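Local structure of stringent starvation protein A homolog (Haemophilus influenzae, 3LYK) at residues B[15-20]-B[101-106]; B[107-112]-B[125-130]; B[155-160]-B[180-185]. The protein probably forms an equimolar complex with the RNA polymerase holoenzyme, but not with the core enzyme, and belongs to the glutathione S-transferase superfamily. All blocks are in the same frame, centred on the assembly; numbering follows the deposited sequence.

Contact 1 of 3, residues B[15-20]-B[101-106]; sequences DIYCHQ and RIEQDW
The Tyr17 ring carries the methyl CG2 of Ile16 on one face, 4.0 Å over the plane and nearer the ring's margin than its centre, while Glu103 comes in at the hydroxyl edge with OE2 lying near the ring plane. The carboxylate does not lie flat with the ring: the two planes are turned 51° apart, and the side chains meet nearly perpendicular.

One hydrogen bond carries the contact. Tyr17 OH donates to Glu103 OE2 at 2.5 Å, and OE2 receives it through its anti lone pair, the one facing away from OE1. The same oxygen sits 3.4 Å from Tyr17 CZ. No other pair of residues touches across the two segments; even the nearest CA atoms, those of Tyr17 and Glu103, are 10.0 Å apart, so the backbones keep well apart and the side chains meet by their ends. The glutamate manages its share because its chain bends at chi2 (-94°), which carries the carboxylate across to the phenol.

Tyr17 stands in the first turn of helix 16-27. Asp15 is the N-cap of that helix, its OD2 accepting from Cys18 N at 3.0 Å. Tyr17 also packs on Pro56, in the loop ahead of strand 57-60. On helix 89-115, Arg101 and Asp105 both bond to Tyr52 OH of the second subunit.

The bond therefore ties the thioredoxin-like N-terminal domain of the GST fold to its helical C-terminal domain. Donation from the phenol would be expected to favour the charged form of the Glu103 carboxylate.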
loop_
_atom_site.group_PDB
_atom_site.type_symbol
_atom_site.label_atom_id
_atom_site.label_comp_id
_atom_site.label_asym_id
_atom_site.label_seq_id
_atom_site.Cartn_x
_atom_site.Cartn_y
_atom_site.Cartn_z
ATOM N N ASP B 15 5.318 -8.188 -16.754
ATOM C CA ASP B 15 5.177 -7.917 -15.322
ATOM C C ASP B 15 3.708 -7.557 -14.983
ATOM O O ASP B 15 3.118 -6.691 -15.618
ATOM C CB ASP B 15 6.164 -6.817 -14.926
ATOM C CG ASP B 15 6.059 -6.438 -13.461
ATOM O OD1 ASP B 15 6.602 -7.170 -12.630
ATOM O OD2 ASP B 15 5.402 -5.426 -13.130
ATOM N N ILE B 16 3.127 -8.245 -14.005
ATOM C CA ILE B 16 1.711 -8.107 -13.680
ATOM C C ILE B 16 1.338 -6.703 -13.153
ATOM O O ILE B 16 0.248 -6.181 -13.451
ATOM C CB ILE B 16 1.237 -9.262 -12.749
ATOM C CG1 ILE B 16 -0.277 -9.268 -12.615
ATOM C CG2 ILE B 16 1.942 -9.247 -11.343
ATOM C CD1 ILE B 16 -0.802 -10.527 -12.016
ATOM N N TYR B 17 2.280 -6.097 -12.425
ATOM C CA TYR B 17 2.154 -4.735 -11.888
ATOM C C TYR B 17 2.165 -3.712 -13.009
ATOM O O TYR B 17 1.418 -2.734 -12.944
ATOM C CB TYR B 17 3.254 -4.414 -10.839
ATOM C CG TYR B 17 3.232 -5.445 -9.715
ATOM C CD1 TYR B 17 2.166 -5.460 -8.800
ATOM C CD2 TYR B 17 4.241 -6.422 -9.597
ATOM C CE1 TYR B 17 2.098 -6.415 -7.792
ATOM C CE2 TYR B 17 4.193 -7.388 -8.570
ATOM C CZ TYR B 17 3.105 -7.363 -7.673
ATOM O OH TYR B 17 2.978 -8.295 -6.667
ATOM N N CYS B 18 2.979 -3.941 -14.047
ATOM C CA CYS B 18 2.992 -3.034 -15.201
ATOM C C CYS B 18 1.650 -3.185 -15.917
ATOM O O CYS B 18 1.038 -2.199 -16.340
ATOM C CB CYS B 18 4.170 -3.350 -16.145
ATOM S SG CYS B 18 5.749 -2.909 -15.294
ATOM N N HIS B 19 1.168 -4.410 -15.985
ATOM C CA HIS B 19 -0.120 -4.637 -16.640
ATOM C C HIS B 19 -1.285 -3.882 -15.924
ATOM O O HIS B 19 -2.098 -3.215 -16.570
ATOM C CB HIS B 19 -0.385 -6.137 -16.792
ATOM C CG HIS B 19 -1.536 -6.440 -17.699
ATOM N ND1 HIS B 19 -2.016 -7.716 -17.898
ATOM C CD2 HIS B 19 -2.313 -5.618 -18.456
ATOM C CE1 HIS B 19 -3.051 -7.668 -18.722
ATOM N NE2 HIS B 19 -3.252 -6.404 -19.069
ATOM N N GLN B 20 -1.337 -3.961 -14.585
ATOM C CA GLN B 20 -2.333 -3.204 -13.825
ATOM C C GLN B 20 -2.349 -1.708 -14.227
ATOM O O GLN B 20 -3.417 -1.122 -14.459
ATOM C CB GLN B 20 -2.036 -3.256 -12.307
ATOM C CG GLN B 20 -2.036 -4.635 -11.670
ATOM C CD GLN B 20 -1.609 -4.549 -10.195
ATOM O OE1 GLN B 20 -0.894 -3.632 -9.794
ATOM N NE2 GLN B 20 -2.008 -5.512 -9.419
ATOM N N ARG B 101 -5.408 -8.191 -0.261
ATOM C CA ARG B 101 -5.537 -9.631 -0.086
ATOM C C ARG B 101 -5.286 -10.407 -1.392
ATOM O O ARG B 101 -4.656 -11.475 -1.370
ATOM C CB ARG B 101 -6.904 -9.986 0.467
ATOM C CG ARG B 101 -7.082 -9.573 1.964
ATOM C CD ARG B 101 -8.468 -9.859 2.477
ATOM N NE ARG B 101 -8.869 -11.217 2.136
ATOM C CZ ARG B 101 -10.020 -11.545 1.562
ATOM N NH1 ARG B 101 -10.928 -10.615 1.306
ATOM N NH2 ARG B 101 -10.270 -12.812 1.244
ATOM N N ILE B 102 -5.786 -9.881 -2.510
ATOM C CA ILE B 102 -5.475 -10.468 -3.812
ATOM C C ILE B 102 -3.983 -10.545 -4.008
ATOM O O ILE B 102 -3.435 -11.619 -4.251
ATOM C CB ILE B 102 -6.202 -9.740 -4.959
ATOM C CG1 ILE B 102 -7.684 -10.045 -4.821
ATOM C CG2 ILE B 102 -5.630 -10.180 -6.345
ATOM C CD1 ILE B 102 -8.588 -9.047 -5.522
ATOM N N GLU B 103 -3.329 -9.412 -3.826
ATOM C CA GLU B 103 -1.904 -9.285 -3.974
ATOM C C GLU B 103 -1.130 -10.196 -3.003
ATOM O O GLU B 103 -0.160 -10.861 -3.405
ATOM C CB GLU B 103 -1.517 -7.826 -3.758
ATOM C CG GLU B 103 -0.340 -7.354 -4.559
ATOM C CD GLU B 103 0.948 -7.463 -3.792
ATOM O OE1 GLU B 103 0.899 -7.364 -2.542
ATOM O OE2 GLU B 103 2.017 -7.645 -4.423
ATOM N N GLN B 104 -1.581 -10.272 -1.756
ATOM C CA GLN B 104 -0.868 -11.022 -0.732
ATOM C C GLN B 104 -1.048 -12.526 -0.870
ATOM O O GLN B 104 -0.089 -13.278 -0.768
ATOM C CB GLN B 104 -1.353 -10.579 0.662
ATOM C CG GLN B 104 -0.253 -10.466 1.648
ATOM C CD GLN B 104 -0.563 -9.408 2.728
ATOM O OE1 GLN B 104 -0.079 -8.266 2.660
ATOM N NE2 GLN B 104 -1.371 -9.786 3.705
ATOM N N ASP B 105 -2.284 -12.948 -1.087
ATOM C CA ASP B 105 -2.656 -14.354 -1.127
ATOM C C ASP B 105 -2.489 -15.010 -2.530
ATOM O O ASP B 105 -1.989 -16.134 -2.622
ATOM C CB ASP B 105 -4.120 -14.539 -0.706
ATOM C CG ASP B 105 -4.417 -14.057 0.734
ATOM O OD1 ASP B 105 -5.610 -14.053 1.113
ATOM O OD2 ASP B 105 -3.494 -13.686 1.479
ATOM N N TRP B 106 -2.931 -14.340 -3.609
ATOM C CA TRP B 106 -2.902 -14.972 -4.939
ATOM C C TRP B 106 -1.652 -14.704 -5.739
ATOM O O TRP B 106 -1.116 -15.627 -6.339
ATOM C CB TRP B 106 -4.126 -14.604 -5.755
ATOM C CG TRP B 106 -5.396 -15.112 -5.183
ATOM C CD1 TRP B 106 -5.547 -16.092 -4.229
ATOM C CD2 TRP B 106 -6.710 -14.727 -5.570
ATOM N NE1 TRP B 106 -6.881 -16.306 -3.978
ATOM C CE2 TRP B 106 -7.616 -15.484 -4.789
ATOM C CE3 TRP B 106 -7.220 -13.819 -6.518
ATOM C CZ2 TRP B 106 -9.005 -15.343 -4.908
ATOM C CZ3 TRP B 106 -8.595 -13.685 -6.642
ATOM C CH2 TRP B 106 -9.475 -14.437 -5.842
#

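Contact 2 of 3, residues B[107-112]-B[125-130]; sequences YPTLAK and LKQLKE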
loop_
_atom_site.group_PDB
_atom_site.type_symbol
_atom_site.label_atom_id
_atom_site.label_comp_id
_atom_site.label_asym_id
_atom_site.label_seq_id
_atom_site.Cartn_x
_atom_site.Cartn_y
_atom_site.Cartn_z
ATOM N N TYR B 107 -1.146 -13.465 -5.741
ATOM C CA TYR B 107 0.016 -13.128 -6.546
ATOM C C TYR B 107 1.274 -13.994 -6.330
ATOM O O TYR B 107 1.989 -14.274 -7.318
ATOM C CB TYR B 107 0.328 -11.623 -6.487
ATOM C CG TYR B 107 -0.545 -10.728 -7.392
ATOM C CD1 TYR B 107 -1.859 -11.068 -7.703
ATOM C CD2 TYR B 107 -0.029 -9.543 -7.940
ATOM C CE1 TYR B 107 -2.660 -10.268 -8.528
ATOM C CE2 TYR B 107 -0.829 -8.717 -8.759
ATOM C CZ TYR B 107 -2.144 -9.102 -9.048
ATOM O OH TYR B 107 -2.926 -8.316 -9.871
ATOM N N PRO B 108 1.604 -14.357 -5.052
ATOM C CA PRO B 108 2.816 -15.197 -4.891
ATOM C C PRO B 108 2.651 -16.590 -5.464
ATOM O O PRO B 108 3.610 -17.135 -5.964
ATOM C CB PRO B 108 3.013 -15.283 -3.357
ATOM C CG PRO B 108 2.341 -14.001 -2.823
ATOM C CD PRO B 108 1.145 -13.802 -3.750
ATOM N N THR B 109 1.448 -17.142 -5.389
ATOM C CA THR B 109 1.129 -18.435 -5.980
ATOM C C THR B 109 1.264 -18.368 -7.520
ATOM O O THR B 109 1.843 -19.265 -8.152
ATOM C CB THR B 109 -0.274 -18.879 -5.574
ATOM O OG1 THR B 109 -0.403 -18.751 -4.166
ATOM C CG2 THR B 109 -0.567 -20.364 -5.969
ATOM N N LEU B 110 0.776 -17.280 -8.110
ATOM C CA LEU B 110 0.958 -17.047 -9.540
ATOM C C LEU B 110 2.425 -16.988 -9.895
ATOM O O LEU B 110 2.831 -17.587 -10.875
ATOM C CB LEU B 110 0.222 -15.764 -10.010
ATOM C CG LEU B 110 0.332 -15.411 -11.498
ATOM C CD1 LEU B 110 -0.267 -16.537 -12.379
ATOM C CD2 LEU B 110 -0.295 -14.020 -11.793
ATOM N N ALA B 111 3.230 -16.275 -9.106
ATOM C CA ALA B 111 4.668 -16.213 -9.374
ATOM C C ALA B 111 5.354 -17.609 -9.297
ATOM O O ALA B 111 6.253 -17.910 -10.078
ATOM C CB ALA B 111 5.354 -15.249 -8.445
ATOM N N LYS B 112 4.937 -18.413 -8.327
ATOM C CA LYS B 112 5.403 -19.802 -8.162
ATOM C C LYS B 112 5.042 -20.580 -9.444
ATOM O O LYS B 112 5.870 -21.335 -9.991
ATOM C CB LYS B 112 4.683 -20.402 -6.946
ATOM C CG LYS B 112 5.302 -21.638 -6.298
ATOM C CD LYS B 112 4.401 -22.166 -5.154
ATOM C CE LYS B 112 4.224 -23.690 -5.195
ATOM N NZ LYS B 112 2.887 -24.061 -4.612
ATOM N N LEU B 125 -0.703 -23.989 -9.894
ATOM C CA LEU B 125 -1.862 -23.947 -10.789
ATOM C C LEU B 125 -3.124 -24.596 -10.224
ATOM O O LEU B 125 -4.225 -24.031 -10.328
ATOM C CB LEU B 125 -1.545 -24.544 -12.157
ATOM C CG LEU B 125 -0.500 -23.823 -13.020
ATOM C CD1 LEU B 125 -0.238 -24.592 -14.318
ATOM C CD2 LEU B 125 -0.925 -22.374 -13.323
ATOM N N LYS B 126 -2.978 -25.771 -9.617
ATOM C CA LYS B 126 -4.142 -26.434 -9.034
ATOM C C LYS B 126 -4.706 -25.627 -7.871
ATOM O O LYS B 126 -5.929 -25.497 -7.730
ATOM C CB LYS B 126 -3.811 -27.858 -8.570
ATOM C CG LYS B 126 -5.071 -28.690 -8.209
ATOM C CD LYS B 126 -4.871 -30.182 -8.526
ATOM C CE LYS B 126 -3.925 -30.860 -7.511
ATOM N NZ LYS B 126 -4.713 -31.330 -6.343
ATOM N N GLN B 127 -3.815 -25.083 -7.048
ATOM C CA GLN B 127 -4.234 -24.268 -5.923
ATOM C C GLN B 127 -4.996 -23.003 -6.375
ATOM O O GLN B 127 -6.065 -22.699 -5.840
ATOM C CB GLN B 127 -3.033 -23.914 -5.033
ATOM C CG GLN B 127 -3.441 -23.560 -3.576
ATOM C CD GLN B 127 -2.496 -22.540 -2.906
ATOM O OE1 GLN B 127 -1.278 -22.689 -2.939
ATOM N NE2 GLN B 127 -3.069 -21.507 -2.294
ATOM N N LEU B 128 -4.453 -22.277 -7.356
ATOM C CA LEU B 128 -5.132 -21.060 -7.874
ATOM C C LEU B 128 -6.470 -21.378 -8.503
ATOM O O LEU B 128 -7.460 -20.685 -8.279
ATOM C CB LEU B 128 -4.251 -20.318 -8.878
ATOM C CG LEU B 128 -3.261 -19.354 -8.234
ATOM C CD1 LEU B 128 -2.310 -18.821 -9.271
ATOM C CD2 LEU B 128 -3.979 -18.208 -7.497
ATOM N N LYS B 129 -6.480 -22.456 -9.282
ATOM C CA LYS B 129 -7.696 -22.993 -9.879
ATOM C C LYS B 129 -8.785 -23.312 -8.837
ATOM O O LYS B 129 -9.930 -22.856 -8.971
ATOM C CB LYS B 129 -7.358 -24.227 -10.724
ATOM C CG LYS B 129 -8.458 -24.660 -11.664
ATOM C CD LYS B 129 -7.962 -25.680 -12.651
ATOM C CE LYS B 129 -8.997 -25.858 -13.721
ATOM N NZ LYS B 129 -8.450 -26.722 -14.792
ATOM N N GLU B 130 -8.431 -24.066 -7.796
ATOM C CA GLU B 130 -9.404 -24.379 -6.742
ATOM C C GLU B 130 -9.944 -23.094 -6.094
ATOM O O GLU B 130 -11.164 -22.901 -5.992
ATOM C CB GLU B 130 -8.797 -25.268 -5.665
ATOM C CG GLU B 130 -8.582 -26.725 -6.052
ATOM C CD GLU B 130 -7.894 -27.533 -4.935
ATOM O OE1 GLU B 130 -8.519 -28.499 -4.424
ATOM O OE2 GLU B 130 -6.736 -27.192 -4.559
#
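Thr109 and Leu128 bring the two helices closest, their CA atoms 7.0 Å apart. The segments run roughly antiparallel, with 144° between their N-to-C directions and 9.4 Å between the axes at closest approach. Helix 89-115 is kinked here, since the nitrogens of Pro108 and Thr109 make no bond to the turn before; regular bonding is back by Ala111 N, which reaches Tyr107 O.

Leu128 projects from helix 118-134 between Thr109 and Leu110. Its CG lies 3.7 Å from the methyl CG2 of Thr109, and the two side chains run alongside each other, pointing opposite ways. Its CD1 passes instead to Leu110, where it rests against the backbone, 3.6 Å from Leu110 N, and against the side chain, 4.0 Å from Leu110 CB. Thr109 meets its partners with carbon because CG2 stands anti to the backbone N while OG1 lies beside that nitrogen (chi1 -50°), where it makes a weak hydrogen bond to Asp105 O, one turn back.

Gln127 lies roughly perpendicular to Thr109. Its OE1 approaches Thr109 CG2 at 3.9 Å, while NE2 bonds to Glu131 on its own helix. Leu128 also touches Trp106 of helix 89-115 and Leu164 of helix 152-165, and Leu110 touches Leu164 too.

No hydrogen bond spans these segments. They belong to the all-helical C-terminal domain of the GST fold, and the cohesion here is mainly van der Waals contact of aliphatic carbon, partly against the opposite backbone: a leucine wedged against the opposing turn, with Thr109 OG1 weakly bonded, and Gln127 NE2 bonded, within their own helices.

Contact 3 of 3, residues B[155-160]-B[180-185]; sequences CYVAPL and KAYMER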
loop_
_atom_site.group_PDB
_atom_site.type_symbol
_atom_site.label_atom_id
_atom_site.label_comp_id
_atom_site.label_asym_id
_atom_site.label_seq_id
_atom_site.Cartn_x
_atom_site.Cartn_y
_atom_site.Cartn_z
ATOM N N CYS B 155 -8.705 -4.378 -11.933
ATOM C CA CYS B 155 -7.350 -4.181 -12.414
ATOM C C CYS B 155 -6.356 -5.084 -11.690
ATOM O O CYS B 155 -5.246 -5.273 -12.184
ATOM C CB CYS B 155 -6.926 -2.715 -12.324
ATOM S SG CYS B 155 -8.015 -1.657 -13.331
ATOM N N TYR B 156 -6.740 -5.632 -10.532
ATOM C CA TYR B 156 -5.897 -6.641 -9.884
ATOM C C TYR B 156 -6.286 -8.051 -10.365
ATOM O O TYR B 156 -5.427 -8.890 -10.555
ATOM C CB TYR B 156 -6.011 -6.601 -8.327
ATOM C CG TYR B 156 -5.118 -5.571 -7.648
ATOM C CD1 TYR B 156 -5.372 -4.204 -7.799
ATOM C CD2 TYR B 156 -4.034 -5.960 -6.853
ATOM C CE1 TYR B 156 -4.569 -3.247 -7.204
ATOM C CE2 TYR B 156 -3.201 -4.978 -6.230
ATOM C CZ TYR B 156 -3.492 -3.637 -6.418
ATOM O OH TYR B 156 -2.730 -2.644 -5.852
ATOM N N VAL B 157 -7.580 -8.327 -10.483
ATOM C CA VAL B 157 -8.019 -9.675 -10.832
ATOM C C VAL B 157 -7.752 -10.012 -12.330
ATOM O O VAL B 157 -7.200 -11.083 -12.630
ATOM C CB VAL B 157 -9.509 -9.915 -10.430
ATOM C CG1 VAL B 157 -9.950 -11.318 -10.787
ATOM C CG2 VAL B 157 -9.702 -9.689 -8.878
ATOM N N ALA B 158 -8.117 -9.112 -13.252
ATOM C CA ALA B 158 -7.981 -9.396 -14.696
ATOM C C ALA B 158 -6.550 -9.770 -15.165
ATOM O O ALA B 158 -6.406 -10.723 -15.888
ATOM C CB ALA B 158 -8.599 -8.266 -15.587
ATOM N N PRO B 159 -5.494 -9.036 -14.724
ATOM C CA PRO B 159 -4.164 -9.430 -15.135
ATOM C C PRO B 159 -3.820 -10.838 -14.660
ATOM O O PRO B 159 -3.036 -11.537 -15.314
ATOM C CB PRO B 159 -3.262 -8.393 -14.434
ATOM C CG PRO B 159 -4.099 -7.179 -14.438
ATOM C CD PRO B 159 -5.464 -7.729 -14.041
ATOM N N LEU B 160 -4.374 -11.226 -13.517
ATOM C CA LEU B 160 -4.081 -12.541 -12.947
ATOM C C LEU B 160 -4.763 -13.666 -13.747
ATOM O O LEU B 160 -4.149 -14.692 -14.013
ATOM C CB LEU B 160 -4.503 -12.610 -11.483
ATOM C CG LEU B 160 -4.357 -14.002 -10.867
ATOM C CD1 LEU B 160 -3.782 -13.894 -9.493
ATOM C CD2 LEU B 160 -5.737 -14.656 -10.826
ATOM N N LYS B 180 -15.892 -17.674 -16.421
ATOM C CA LYS B 180 -15.811 -17.432 -17.872
ATOM C C LYS B 180 -16.563 -16.194 -18.260
ATOM O O LYS B 180 -16.101 -15.430 -19.101
ATOM C CB LYS B 180 -16.385 -18.626 -18.653
ATOM C CG LYS B 180 -15.499 -19.850 -18.639
ATOM C CD LYS B 180 -16.324 -21.082 -19.059
ATOM C CE LYS B 180 -15.443 -22.266 -19.419
ATOM N NZ LYS B 180 -16.311 -23.463 -19.663
ATOM N N ALA B 181 -17.739 -15.999 -17.669
ATOM C CA ALA B 181 -18.507 -14.780 -17.931
ATOM C C ALA B 181 -17.702 -13.516 -17.491
ATOM O O ALA B 181 -17.634 -12.524 -18.226
ATOM C CB ALA B 181 -19.928 -14.847 -17.264
ATOM N N TYR B 182 -17.080 -13.559 -16.316
ATOM C CA TYR B 182 -16.279 -12.408 -15.839
ATOM C C TYR B 182 -15.105 -12.122 -16.788
ATOM O O TYR B 182 -14.839 -10.977 -17.148
ATOM C CB TYR B 182 -15.758 -12.692 -14.407
ATOM C CG TYR B 182 -14.865 -11.611 -13.855
ATOM C CD1 TYR B 182 -15.409 -10.381 -13.440
ATOM C CD2 TYR B 182 -13.470 -11.803 -13.778
ATOM C CE1 TYR B 182 -14.575 -9.368 -12.921
ATOM C CE2 TYR B 182 -12.627 -10.811 -13.257
ATOM C CZ TYR B 182 -13.185 -9.596 -12.830
ATOM O OH TYR B 182 -12.350 -8.626 -12.351
HETATM N N MSE B 183 -14.414 -13.180 -17.197
HETATM C CA MSE B 183 -13.322 -13.046 -18.135
HETATM C C MSE B 183 -13.700 -12.336 -19.396
HETATM O O MSE B 183 -12.978 -11.432 -19.816
HETATM C CB MSE B 183 -12.680 -14.401 -18.431
HETATM C CG MSE B 183 -11.744 -14.806 -17.297
HETATM SE SE MSE B 183 -11.057 -16.642 -17.460
HETATM C CE MSE B 183 -9.552 -16.374 -18.579
ATOM N N GLU B 184 -14.831 -12.720 -20.004
ATOM C CA GLU B 184 -15.272 -12.030 -21.205
ATOM C C GLU B 184 -15.548 -10.552 -20.892
ATOM O O GLU B 184 -15.222 -9.658 -21.662
ATOM C CB GLU B 184 -16.520 -12.714 -21.791
ATOM C CG GLU B 184 -16.995 -12.115 -23.131
ATOM C CD GLU B 184 -17.905 -10.866 -22.996
ATOM O OE1 GLU B 184 -18.541 -10.649 -21.924
ATOM O OE2 GLU B 184 -17.981 -10.098 -23.988
ATOM N N ARG B 185 -16.164 -10.303 -19.746
ATOM C CA ARG B 185 -16.564 -8.938 -19.375
ATOM C C ARG B 185 -15.336 -8.039 -19.255
ATOM O O ARG B 185 -15.329 -6.903 -19.735
ATOM C CB ARG B 185 -17.290 -9.022 -18.042
ATOM C CG ARG B 185 -18.057 -7.829 -17.641
ATOM C CD ARG B 185 -18.863 -8.254 -16.372
ATOM N NE ARG B 185 -19.885 -9.226 -16.713
ATOM C CZ ARG B 185 -20.114 -10.374 -16.082
ATOM N NH1 ARG B 185 -19.445 -10.741 -14.996
ATOM N NH2 ARG B 185 -21.067 -11.154 -16.544
#
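Apolar contact does most of the work between Val157 and Tyr182. Val157 CG1 lies 3.7 Å from Tyr182 CE2, meeting the ring obliquely, and the two side chains are inclined to one another. A chi1 of -180° at Val157 turns CG1 to the ring. At the end of the ring, the hydroxyl oxygen of Tyr182 also sits against carbon, 3.7 Å from Val157 CB. Tyr182 extends toward helix 152-165 with its CG anti to the backbone N (chi1 177°), and this extension spans the distance between backbones whose nearest CA atoms, those of Ala158 and Met183 (modelled as selenomethionine), are 7.3 Å apart. Ala158 lines the same side more loosely, its backbone N 4.4 Å from Tyr182 OH.

The polar part lies just past the segments. Tyr182 OH is hydrogen-bonded to OD1 of Asp154, the residue immediately before Cys155, so the buried phenol is satisfied on the very helix its ring packs against. No hydrogen bond joins the two segments themselves.

Phe139 and Phe145 extend the aromatic surroundings of Tyr182, and Phe145 touches Val157 as well. Helix 152-165 is packed on several sides within the chain: Tyr182 and Met183 bring helix 176-187 against it, Ile102 and Trp106 of helix 89-115 meet Val157 and Leu160, and Ile16 and His19 of helix 16-27, from the thioredoxin-like domain, rest on Pro159.

Contacts 1 and 2 follow one another on helix 89-115, with centres about 12 Å apart; contact 3 is centred about 13 Å from contact 1 and about 15 Å from contact 2. Tyr107 joins all three: its OH meets Gln20 NE2 at 3.0 Å and Tyr156 O at 2.7 Å, both probable hydrogen bonds. Packing adds to this, with Gln20 CG 3.3 Å from Cys155 O and Tyr107 CD1 3.9 Å from Leu160 CD1. Contact 1 spans the two GST-type domains, whereas contacts 2 and 3 both lie within the helical C-terminal one; segment 155-160 touches Gln20 of the N-terminal domain and Tyr182 of the helical one, and so sits between them.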